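Local coordinates for DUF1987 domain-containing protein (Pseudomonas aeruginosa, PDB 6K4F), which takes part in the SiaABC threonine phosphorylation pathway, which controls biofilm formation in response to carbon availability, at residues G24-Q29 with L59-R64; S94-Y99 with P120-A125; G19-G24 with E49-D54; S4-P9 with G42-W47. One frame throughout, in Å; residues are numbered along the deposited sequence.

Contact 1: residues G24-Q29 with L59-R64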
# COMPACT_ATOMS: atom_id res chain seq x y z
N GLY A 24 -0.48 -9.92 8.89
CA GLY A 24 -1.30 -8.78 8.54
C GLY A 24 -0.44 -7.60 8.13
O GLY A 24 -0.56 -6.50 8.69
N ARG A 25 0.45 -7.83 7.17
CA ARG A 25 1.39 -6.82 6.71
C ARG A 25 1.38 -6.81 5.19
O ARG A 25 1.54 -7.86 4.56
CB ARG A 25 2.81 -7.08 7.20
CG ARG A 25 3.09 -6.47 8.54
CD ARG A 25 4.57 -6.56 8.91
NE ARG A 25 4.97 -5.61 9.96
CZ ARG A 25 4.33 -5.40 11.11
NH1 ARG A 25 3.25 -6.09 11.46
NH2 ARG A 25 4.81 -4.50 11.96
N LEU A 26 1.23 -5.63 4.61
CA LEU A 26 1.42 -5.46 3.17
C LEU A 26 2.60 -4.52 2.97
O LEU A 26 2.58 -3.37 3.44
CB LEU A 26 0.14 -4.92 2.52
CG LEU A 26 0.25 -4.65 1.02
CD1 LEU A 26 0.55 -5.98 0.30
CD2 LEU A 26 -1.05 -4.05 0.52
N SER A 27 3.62 -5.00 2.27
CA SER A 27 4.87 -4.29 2.06
C SER A 27 5.11 -4.10 0.57
O SER A 27 4.81 -4.99 -0.23
CB SER A 27 6.06 -5.06 2.67
OG SER A 27 5.86 -5.26 4.06
N MET A 28 5.66 -2.94 0.19
CA MET A 28 6.06 -2.67 -1.19
C MET A 28 7.37 -1.90 -1.25
O MET A 28 7.57 -0.95 -0.50
CB MET A 28 5.01 -1.85 -1.94
CG MET A 28 3.63 -2.33 -1.76
SD MET A 28 2.53 -1.36 -2.80
CE MET A 28 0.97 -1.80 -2.06
N GLN A 29 8.23 -2.27 -2.20
CA GLN A 29 9.52 -1.62 -2.37
C GLN A 29 9.80 -1.41 -3.85
O GLN A 29 9.62 -2.34 -4.64
CB GLN A 29 10.65 -2.46 -1.76
CG GLN A 29 10.39 -2.95 -0.36
CD GLN A 29 9.70 -4.31 -0.32
OE1 GLN A 29 9.93 -5.17 -1.17
NE2 GLN A 29 8.87 -4.51 0.70
N LEU A 59 -4.33 -4.57 9.89
CA LEU A 59 -3.54 -4.55 8.66
C LEU A 59 -2.57 -3.38 8.71
O LEU A 59 -2.97 -2.25 9.03
CB LEU A 59 -4.43 -4.46 7.42
CG LEU A 59 -3.71 -4.50 6.06
CD1 LEU A 59 -2.85 -5.75 5.91
CD2 LEU A 59 -4.70 -4.39 4.90
N GLU A 60 -1.30 -3.65 8.44
CA GLU A 60 -0.25 -2.64 8.43
C GLU A 60 0.36 -2.56 7.05
O GLU A 60 0.69 -3.60 6.46
CB GLU A 60 0.86 -2.97 9.44
CG GLU A 60 0.56 -2.64 10.87
CD GLU A 60 1.81 -2.16 11.59
OE1 GLU A 60 2.85 -2.85 11.49
OE2 GLU A 60 1.76 -1.10 12.24
N LEU A 61 0.53 -1.35 6.52
CA LEU A 61 1.24 -1.15 5.25
C LEU A 61 2.63 -0.60 5.53
O LEU A 61 2.77 0.39 6.27
CB LEU A 61 0.47 -0.21 4.31
CG LEU A 61 -0.39 -0.92 3.26
CD1 LEU A 61 -1.53 -1.61 3.95
CD2 LEU A 61 -0.90 0.09 2.24
N ASP A 62 3.65 -1.21 4.93
CA ASP A 62 5.03 -0.71 5.03
C ASP A 62 5.56 -0.44 3.62
O ASP A 62 5.88 -1.38 2.88
CB ASP A 62 5.92 -1.68 5.77
CG ASP A 62 7.21 -1.03 6.23
OD1 ASP A 62 7.20 -0.38 7.30
OD2 ASP A 62 8.23 -1.16 5.52
N LEU A 63 5.67 0.83 3.27
CA LEU A 63 5.96 1.24 1.91
C LEU A 63 7.36 1.84 1.79
O LEU A 63 7.75 2.71 2.58
CB LEU A 63 4.91 2.24 1.42
CG LEU A 63 3.46 1.75 1.48
CD1 LEU A 63 2.53 2.83 0.91
CD2 LEU A 63 3.29 0.42 0.73
N ARG A 64 8.11 1.35 0.81
CA ARG A 64 9.40 1.89 0.41
C ARG A 64 9.38 2.15 -1.08
O ARG A 64 10.23 1.68 -1.84
CB ARG A 64 10.54 0.95 0.78
CG ARG A 64 10.60 0.66 2.27
CD ARG A 64 11.71 -0.30 2.61
NE ARG A 64 12.31 0.04 3.90
CZ ARG A 64 11.92 -0.47 5.06
NH1 ARG A 64 10.93 -1.36 5.10
NH2 ARG A 64 12.52 -0.10 6.18
O HOH W 1 8.71 -2.30 2.60
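With CG set beside the backbone N in both residues (chi1 -88° in Arg-25, -80° in Glu-60), these two paired side chains leave the sheet side by side and point the same way. Arg-25 runs extended from CG to NE, whereas Glu-60 bends at chi2, and the two ends meet in a salt bridge with Arg-25 NH2 2.6 Å from Glu-60 OE1. The oxygen sits over a face of the guanidinium, whose plane is turned 56° from that of the carboxylate. Arg-96 bridges to the same OE1, so two arginines share one oxygen, which would probably favour the ionised carboxylate.

Further along this polar face, Arg-64 NH1 reaches back 2.7 Å to Asp-62 OD2 within its own strand. A water ties the two strands together here: it accepts from Gln-29 NE2 at 2.9 Å and donates to the backbone Asp-62 O at 3.0 Å. Gln-29 NE2 also bonds to Gln-18.

The other face is oily. Met-28 lies alongside Leu-63, with Met-28 CG 3.7 Å from Leu-63 CD2. Leu-26 CB meets Leu-61 CD1 at 4.0 Å. Between the faces runs a parallel ladder of five backbone hydrogen bonds, from Glu-60 N on Gly-24 O to Arg-64 N on Met-28 O, the last at 2.7 Å.

Both strands are interior ones: 16-20 borders 25-29, and 93-99 borders 59-68. Helix 37-53, which connects this parallel pair in a beta-alpha-beta crossover, covers Leu-26 and Leu-59 with Val-48, while helix 70-88 packs Met-76 on Met-28 and Leu-63.

Contact 2: residues S94-Y99 with P120-A125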
# COMPACT_ATOMS: atom_id res chain seq x y z
N SER A 94 -2.85 0.81 9.84
CA SER A 94 -1.77 1.78 10.00
C SER A 94 -0.80 1.67 8.84
O SER A 94 -0.69 0.62 8.19
CB SER A 94 -1.03 1.59 11.33
OG SER A 94 -0.45 0.31 11.39
N LEU A 95 -0.10 2.77 8.58
CA LEU A 95 0.79 2.82 7.42
C LEU A 95 2.08 3.53 7.78
O LEU A 95 2.07 4.55 8.49
CB LEU A 95 0.11 3.52 6.24
CG LEU A 95 0.84 3.59 4.90
CD1 LEU A 95 -0.18 3.60 3.76
CD2 LEU A 95 1.73 4.83 4.81
N ARG A 96 3.19 2.99 7.27
CA ARG A 96 4.50 3.64 7.32
C ARG A 96 4.97 3.86 5.89
O ARG A 96 4.92 2.94 5.07
CB ARG A 96 5.53 2.77 8.07
CG ARG A 96 5.45 2.88 9.56
CD ARG A 96 6.31 1.82 10.24
NE ARG A 96 5.86 0.47 9.89
CZ ARG A 96 4.80 -0.13 10.43
NH1 ARG A 96 4.07 0.49 11.36
NH2 ARG A 96 4.46 -1.35 10.04
N TRP A 97 5.39 5.10 5.60
CA TRP A 97 5.89 5.50 4.29
C TRP A 97 7.34 5.95 4.48
O TRP A 97 7.60 7.05 4.99
CB TRP A 97 5.02 6.61 3.69
CG TRP A 97 5.36 6.94 2.27
CD1 TRP A 97 6.54 7.46 1.80
CD2 TRP A 97 4.51 6.79 1.13
NE1 TRP A 97 6.47 7.63 0.43
CE2 TRP A 97 5.23 7.22 -0.00
CE3 TRP A 97 3.20 6.34 0.96
CZ2 TRP A 97 4.69 7.20 -1.29
CZ3 TRP A 97 2.66 6.32 -0.33
CH2 TRP A 97 3.41 6.75 -1.43
N HIS A 98 8.27 5.09 4.09
CA HIS A 98 9.69 5.36 4.22
C HIS A 98 10.21 6.11 3.01
O HIS A 98 9.83 5.82 1.87
CB HIS A 98 10.48 4.07 4.37
CG HIS A 98 10.01 3.19 5.48
ND1 HIS A 98 10.44 3.35 6.78
CD2 HIS A 98 9.16 2.14 5.49
CE1 HIS A 98 9.87 2.43 7.54
NE2 HIS A 98 9.09 1.69 6.79
N TYR A 99 11.11 7.06 3.25
CA TYR A 99 11.73 7.74 2.13
C TYR A 99 13.12 8.21 2.55
O TYR A 99 13.44 8.28 3.73
CB TYR A 99 10.87 8.91 1.62
CG TYR A 99 10.91 10.14 2.51
CD1 TYR A 99 10.28 10.15 3.75
CD2 TYR A 99 11.58 11.28 2.10
CE1 TYR A 99 10.32 11.29 4.56
CE2 TYR A 99 11.62 12.42 2.90
CZ TYR A 99 10.99 12.41 4.13
OH TYR A 99 11.03 13.56 4.92
N PRO A 120 -3.44 6.10 11.44
CA PRO A 120 -2.02 6.45 11.58
C PRO A 120 -1.23 6.24 10.29
O PRO A 120 -1.25 5.16 9.70
CB PRO A 120 -1.54 5.50 12.68
CG PRO A 120 -2.76 5.22 13.48
CD PRO A 120 -3.90 5.21 12.51
N PHE A 121 -0.49 7.27 9.90
CA PHE A 121 0.17 7.33 8.59
C PHE A 121 1.48 8.06 8.86
O PHE A 121 1.52 9.29 8.91
CB PHE A 121 -0.72 8.07 7.59
CG PHE A 121 -0.26 8.01 6.14
CD1 PHE A 121 1.03 8.38 5.77
CD2 PHE A 121 -1.16 7.67 5.13
CE1 PHE A 121 1.43 8.37 4.45
CE2 PHE A 121 -0.77 7.65 3.80
CZ PHE A 121 0.52 8.00 3.45
N ALA A 122 2.53 7.29 9.06
CA ALA A 122 3.83 7.82 9.45
C ALA A 122 4.69 7.99 8.21
O ALA A 122 4.95 7.02 7.49
CB ALA A 122 4.49 6.86 10.44
N ILE A 123 5.13 9.22 7.96
CA ILE A 123 6.06 9.51 6.88
C ILE A 123 7.43 9.67 7.51
O ILE A 123 7.67 10.62 8.27
CB ILE A 123 5.65 10.77 6.10
CG1 ILE A 123 4.22 10.61 5.57
CG2 ILE A 123 6.63 11.03 4.98
CD1 ILE A 123 3.66 11.88 4.91
N GLN A 124 8.33 8.75 7.20
CA GLN A 124 9.53 8.55 7.99
C GLN A 124 10.77 8.62 7.11
O GLN A 124 10.96 7.77 6.23
CB GLN A 124 9.45 7.22 8.72
CG GLN A 124 8.17 7.07 9.52
CD GLN A 124 8.38 6.36 10.83
OE1 GLN A 124 8.73 5.18 10.86
NE2 GLN A 124 8.17 7.08 11.94
N ALA A 125 11.60 9.64 7.35
CA ALA A 125 12.88 9.75 6.67
C ALA A 125 13.89 8.80 7.30
O ALA A 125 13.82 8.48 8.49
CB ALA A 125 13.39 11.18 6.74
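Leu-95 CD2 rests squarely on the Phe-121 ring, 3.6 Å from its centroid and 11° off the normal, a CH-pi contact over the centre of the face. Both residues hold CG anti to the backbone N (chi1 -176° and -171°), which sends them off the sheet side by side. Trp-97 continues the row, its CE3 4.0 Å from Phe-121 CZ. Tyr-99 instead leans across the neighbouring strand: CE1 touches Ile-123 CG2 at 3.7 Å, and CZ lies 3.8 Å from Ala-125 CB.

Beneath these side chains, five backbone hydrogen bonds fix the parallel register, starting with Leu-95 N on Pro-120 O. Trp-97 N to Ala-122 O is the shortest at 2.7 Å, and Tyr-99 N to Gln-124 O, at 3.1 Å, the longest.

On the opposite face, Arg-96 CG passes Ala-122 CB at 4.2 Å, but its polar end turns away to strand 59-68, where Glu-60 and Asp-62 take it in salt bridges. His-98 likewise bonds to Asp-62, and Ser-94 to Glu-60. Further out on the apolar face, helix 108-115 lays Phe-113 against Phe-121 and Ala-110 against Trp-97 and Ile-123.

This is a parallel beta-alpha-beta unit: strand 93-99, the crossover through helix 108-115, and strand 121-125, which is the edge strand of the sheet in this alpha/beta fold.

Contact 3: residues G19-G24 with E49-D54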
# COMPACT_ATOMS: atom_id res chain seq x y z
N GLY A 19 2.45 -9.51 0.54
CA GLY A 19 1.32 -9.55 1.45
C GLY A 19 1.47 -10.69 2.43
O GLY A 19 1.32 -11.85 2.05
N ASP A 20 1.78 -10.39 3.70
CA ASP A 20 1.96 -11.42 4.72
C ASP A 20 0.63 -11.61 5.44
O ASP A 20 0.27 -10.80 6.31
CB ASP A 20 3.07 -11.02 5.69
CG ASP A 20 3.52 -12.18 6.60
OD1 ASP A 20 2.66 -12.99 7.02
OD2 ASP A 20 4.73 -12.28 6.88
N TRP A 21 -0.08 -12.69 5.11
CA TRP A 21 -1.46 -12.85 5.58
C TRP A 21 -1.52 -12.97 7.09
O TRP A 21 -2.43 -12.43 7.73
CB TRP A 21 -2.09 -14.09 4.96
CG TRP A 21 -3.53 -14.26 5.30
CD1 TRP A 21 -4.06 -14.90 6.39
CD2 TRP A 21 -4.64 -13.75 4.56
NE1 TRP A 21 -5.43 -14.85 6.35
CE2 TRP A 21 -5.82 -14.15 5.24
CE3 TRP A 21 -4.76 -13.01 3.38
CZ2 TRP A 21 -7.09 -13.82 4.77
CZ3 TRP A 21 -6.03 -12.69 2.92
CH2 TRP A 21 -7.17 -13.10 3.61
N GLN A 22 -0.57 -13.70 7.65
CA GLN A 22 -0.62 -14.07 9.06
C GLN A 22 -0.15 -12.93 9.94
O GLN A 22 -0.62 -12.76 11.06
CB GLN A 22 0.25 -15.27 9.28
CG GLN A 22 -0.49 -16.50 9.52
CD GLN A 22 0.52 -17.49 9.78
OE1 GLN A 22 1.47 -17.13 10.49
NE2 GLN A 22 0.39 -18.71 9.28
N ALA A 23 0.87 -12.22 9.47
CA ALA A 23 1.33 -11.02 10.12
C ALA A 23 0.42 -9.83 9.87
O ALA A 23 0.52 -8.83 10.58
CB ALA A 23 2.75 -10.71 9.66
N GLY A 24 -0.48 -9.92 8.89
CA GLY A 24 -1.30 -8.78 8.54
C GLY A 24 -0.44 -7.60 8.13
O GLY A 24 -0.56 -6.50 8.69
N GLU A 49 -8.88 -6.54 0.01
CA GLU A 49 -10.32 -6.77 0.19
C GLU A 49 -10.58 -8.07 0.93
O GLU A 49 -11.35 -8.11 1.89
CB GLU A 49 -11.02 -6.80 -1.17
CG GLU A 49 -11.43 -5.47 -1.74
CD GLU A 49 -11.93 -5.59 -3.18
OE1 GLU A 49 -12.16 -4.54 -3.83
OE2 GLU A 49 -12.08 -6.73 -3.67
N ARG A 50 -9.93 -9.16 0.48
CA ARG A 50 -10.15 -10.46 1.11
C ARG A 50 -9.63 -10.47 2.54
O ARG A 50 -10.28 -11.04 3.43
CB ARG A 50 -9.49 -11.56 0.28
CG ARG A 50 -10.11 -11.73 -1.12
CD ARG A 50 -9.56 -12.94 -1.87
NE ARG A 50 -8.27 -12.67 -2.50
CZ ARG A 50 -7.14 -13.18 -2.06
NH1 ARG A 50 -7.16 -13.97 -1.00
NH2 ARG A 50 -6.00 -12.90 -2.67
N PHE A 51 -8.49 -9.83 2.80
CA PHE A 51 -7.97 -9.79 4.16
C PHE A 51 -8.94 -9.09 5.10
O PHE A 51 -9.13 -9.51 6.25
CB PHE A 51 -6.61 -9.09 4.19
CG PHE A 51 -5.98 -9.06 5.56
CD1 PHE A 51 -5.14 -10.08 5.97
CD2 PHE A 51 -6.25 -8.01 6.44
CE1 PHE A 51 -4.57 -10.06 7.23
CE2 PHE A 51 -5.68 -7.99 7.70
CZ PHE A 51 -4.84 -9.01 8.10
N LEU A 52 -9.56 -8.01 4.63
CA LEU A 52 -10.51 -7.27 5.45
C LEU A 52 -11.78 -8.08 5.68
O LEU A 52 -12.39 -8.02 6.75
CB LEU A 52 -10.84 -5.93 4.79
CG LEU A 52 -9.62 -5.03 4.63
CD1 LEU A 52 -9.95 -3.82 3.78
CD2 LEU A 52 -9.07 -4.62 6.00
N ALA A 53 -12.20 -8.85 4.67
CA ALA A 53 -13.47 -9.56 4.74
C ALA A 53 -13.37 -10.83 5.58
O ALA A 53 -14.33 -11.19 6.27
CB ALA A 53 -13.95 -9.90 3.33
N ASP A 54 -12.23 -11.51 5.55
CA ASP A 54 -12.13 -12.82 6.19
C ASP A 54 -11.83 -12.75 7.68
O ASP A 54 -11.79 -13.81 8.32
CB ASP A 54 -11.06 -13.68 5.50
CG ASP A 54 -11.27 -13.80 4.00
OD1 ASP A 54 -12.33 -13.37 3.50
OD2 ASP A 54 -10.36 -14.32 3.31
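Trp-21 and Phe-51 form the tight part of the contact, a T-shaped stack in which the edge of Phe-51 is turned to the face of the Trp-21 six-membered ring, with centroids 5.2 Å apart and planes at 76°. Phe-51 CD1 stands over the indole, offset toward its rim. Trp-21 puts CG anti to its own N (chi1 -175°), and the indole reaches over the last turn of the helix until CZ3 lies 3.9 Å from Phe-51 CB. The Phe-51 ring pushes the other way into the turn: CE1 comes 3.2 Å from Trp-21 O, which lies in the ring plane, and CZ comes 3.6 Å from Gly-24 CA, where there is no side chain to hold it off.

The outer rim of the indole is the more solvent-exposed side. Here the exposed Asp-54 brings OD2 to the ring edge, 3.4 Å from Trp-21 CH2. Arg-50 packs more loosely, its NH1 4.3 Å from Trp-21 CZ3 while its NE pairs with Asp-46. No hydrogen bond joins the two segments, although Trp-21 O accepts one from Arg-57.

The turn is shaped from within. Asp-20 OD1 takes Ala-23 N at 3.1 Å from above the carboxylate plane, an Asx motif, and a G1 beta bulge sets Gly-24 and Arg-25 together opposite the single residue Asp-20. The whole is a beta-hairpin turn, linking strands 16-20 and 25-29, packed on the C-terminal end of helix 37-53.

Contact 4: residues S4-P9 with G42-W47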
# COMPACT_ATOMS: atom_id res chain seq x y z
N SER A 4 -3.51 -17.38 1.52
CA SER A 4 -2.19 -17.36 0.92
C SER A 4 -1.57 -15.97 1.02
O SER A 4 -2.27 -14.96 1.03
CB SER A 4 -2.26 -17.76 -0.55
OG SER A 4 -2.89 -16.74 -1.31
N ASP A 5 -0.25 -15.93 1.04
CA ASP A 5 0.44 -14.66 0.94
C ASP A 5 0.37 -14.14 -0.49
O ASP A 5 0.17 -14.89 -1.45
CB ASP A 5 1.91 -14.81 1.33
CG ASP A 5 2.10 -15.10 2.79
OD1 ASP A 5 1.15 -14.88 3.58
OD2 ASP A 5 3.20 -15.56 3.14
N LEU A 6 0.57 -12.84 -0.62
CA LEU A 6 0.77 -12.19 -1.90
C LEU A 6 2.27 -12.00 -2.09
O LEU A 6 2.96 -11.54 -1.17
CB LEU A 6 0.04 -10.85 -1.90
CG LEU A 6 0.09 -9.86 -3.06
CD1 LEU A 6 -0.78 -10.29 -4.20
CD2 LEU A 6 -0.37 -8.51 -2.54
N HIS A 7 2.77 -12.36 -3.26
CA HIS A 7 4.21 -12.26 -3.48
C HIS A 7 4.46 -11.90 -4.94
O HIS A 7 4.47 -12.78 -5.82
CB HIS A 7 4.93 -13.55 -3.10
CG HIS A 7 6.42 -13.42 -3.13
ND1 HIS A 7 7.16 -13.73 -4.25
CD2 HIS A 7 7.29 -12.95 -2.22
CE1 HIS A 7 8.44 -13.48 -4.01
NE2 HIS A 7 8.54 -13.01 -2.78
N ILE A 8 4.71 -10.62 -5.20
CA ILE A 8 4.96 -10.11 -6.54
C ILE A 8 6.44 -9.74 -6.61
O ILE A 8 6.87 -8.78 -5.94
CB ILE A 8 4.08 -8.90 -6.85
CG1 ILE A 8 2.64 -9.16 -6.41
CG2 ILE A 8 4.16 -8.52 -8.34
CD1 ILE A 8 2.01 -10.35 -7.10
N PRO A 9 7.25 -10.45 -7.40
CA PRO A 9 8.67 -10.09 -7.52
C PRO A 9 8.86 -8.73 -8.17
O PRO A 9 8.17 -8.39 -9.14
CB PRO A 9 9.24 -11.20 -8.42
CG PRO A 9 8.25 -12.31 -8.33
CD PRO A 9 6.92 -11.67 -8.15
N GLY A 42 -4.36 -4.84 -9.42
CA GLY A 42 -5.70 -5.37 -9.21
C GLY A 42 -5.69 -6.50 -8.21
O GLY A 42 -6.54 -6.56 -7.31
N GLN A 43 -4.71 -7.39 -8.32
CA GLN A 43 -4.58 -8.51 -7.39
C GLN A 43 -4.22 -8.03 -5.98
O GLN A 43 -4.53 -8.73 -5.01
CB GLN A 43 -3.54 -9.49 -7.91
CG GLN A 43 -2.14 -8.89 -7.97
CD GLN A 43 -1.20 -9.60 -8.91
OE1 GLN A 43 -1.23 -10.84 -9.04
NE2 GLN A 43 -0.33 -8.82 -9.57
N VAL A 44 -3.55 -6.88 -5.86
CA VAL A 44 -3.23 -6.33 -4.54
C VAL A 44 -4.47 -5.79 -3.87
O VAL A 44 -4.73 -6.04 -2.69
CB VAL A 44 -2.14 -5.25 -4.66
CG1 VAL A 44 -1.75 -4.72 -3.25
CG2 VAL A 44 -0.94 -5.78 -5.43
N ILE A 45 -5.26 -5.02 -4.62
CA ILE A 45 -6.55 -4.55 -4.14
C ILE A 45 -7.38 -5.74 -3.69
O ILE A 45 -7.97 -5.74 -2.60
CB ILE A 45 -7.25 -3.73 -5.23
CG1 ILE A 45 -6.46 -2.45 -5.51
CG2 ILE A 45 -8.69 -3.42 -4.84
CD1 ILE A 45 -6.95 -1.66 -6.72
N ASP A 46 -7.43 -6.77 -4.52
CA ASP A 46 -8.20 -7.97 -4.20
C ASP A 46 -7.72 -8.60 -2.90
O ASP A 46 -8.52 -8.96 -2.04
CB ASP A 46 -8.09 -8.96 -5.36
CG ASP A 46 -9.12 -10.07 -5.29
OD1 ASP A 46 -8.90 -11.05 -4.55
OD2 ASP A 46 -10.15 -9.97 -5.99
N TRP A 47 -6.39 -8.73 -2.74
CA TRP A 47 -5.86 -9.34 -1.52
C TRP A 47 -6.25 -8.53 -0.29
O TRP A 47 -6.63 -9.09 0.74
CB TRP A 47 -4.34 -9.47 -1.65
CG TRP A 47 -3.67 -10.25 -0.55
CD1 TRP A 47 -3.41 -11.59 -0.54
CD2 TRP A 47 -3.16 -9.74 0.69
NE1 TRP A 47 -2.77 -11.94 0.63
CE2 TRP A 47 -2.60 -10.82 1.40
CE3 TRP A 47 -3.12 -8.46 1.26
CZ2 TRP A 47 -2.03 -10.67 2.67
CZ3 TRP A 47 -2.54 -8.31 2.52
CH2 TRP A 47 -2.00 -9.41 3.20
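Leu-6 lays its CB over the indole of Trp-47 in a CH-pi contact, 3.9 Å from the centroid of the five-membered ring and nearly over it, which is toward the rim of the indole as a whole. Because CG stands anti to the backbone N (chi1 177°), the leucine carries on past the ring toward the helix. There CD2 meets Val-44 CG2 at 4.0 Å, the two side chains crossing at about a right angle, and CD1 comes within 4.1 Å of the backbone Gln-43 O.

A polar bond pins the rim of the same indole. Trp-47 NE1 donates to Ser-4 O at 3.1 Å with a nearly straight N-H...O angle of 165°. The acceptor lies in the ring plane and the donor in the carbonyl plane, so the indole is held by this bond at one edge and by Leu-6 over one face, which should limit its rotation. At the far end of the strand, Ile-8 and Gln-43 approach from opposite directions: Ile-8 CD1 touches the terminal amide, 3.7 Å from Gln-43 NE2, whose hydrogen bond goes to Leu-40 O in the preceding turn of the helix.

Strand and helix run nearly antiparallel, at 164°, with axes 10.0 Å apart. Strand 6-8 is an edge strand, bonded through Leu-6 to Gly-19 and through Ile-8 to Ile-17 of strand 16-20. Ile-17 also packs against Leu-6, Ile-8 and Val-44. Trp-21 meets Trp-47 edge-to-face, and helix 70-88 lies against Val-44 through Ile-79.

In the fold
All four contacts reach the same six-stranded mixed sheet. Contact 1 lies near its middle, its centre about 6 Å from the centre of the chain. Contact 2 pairs the outermost strand 121-125 with 93-99, and contact 4 packs helix 37-53 on edge strand 6-8; their centres are about 21 Å apart, on opposite sides of the chain's centre. Contacts 3 and 4 share helix 37-53, and contacts 1 and 3 share Gly-24. Along the chain, contacts 1, 3 and 4 interleave, whereas contact 2 opens only after they have closed. Contacts 1 and 2 meet where strands 59-68 and 93-99 lie side by side, bonded through their backbones, and the later parallel strands continue the sheet into one compact domain.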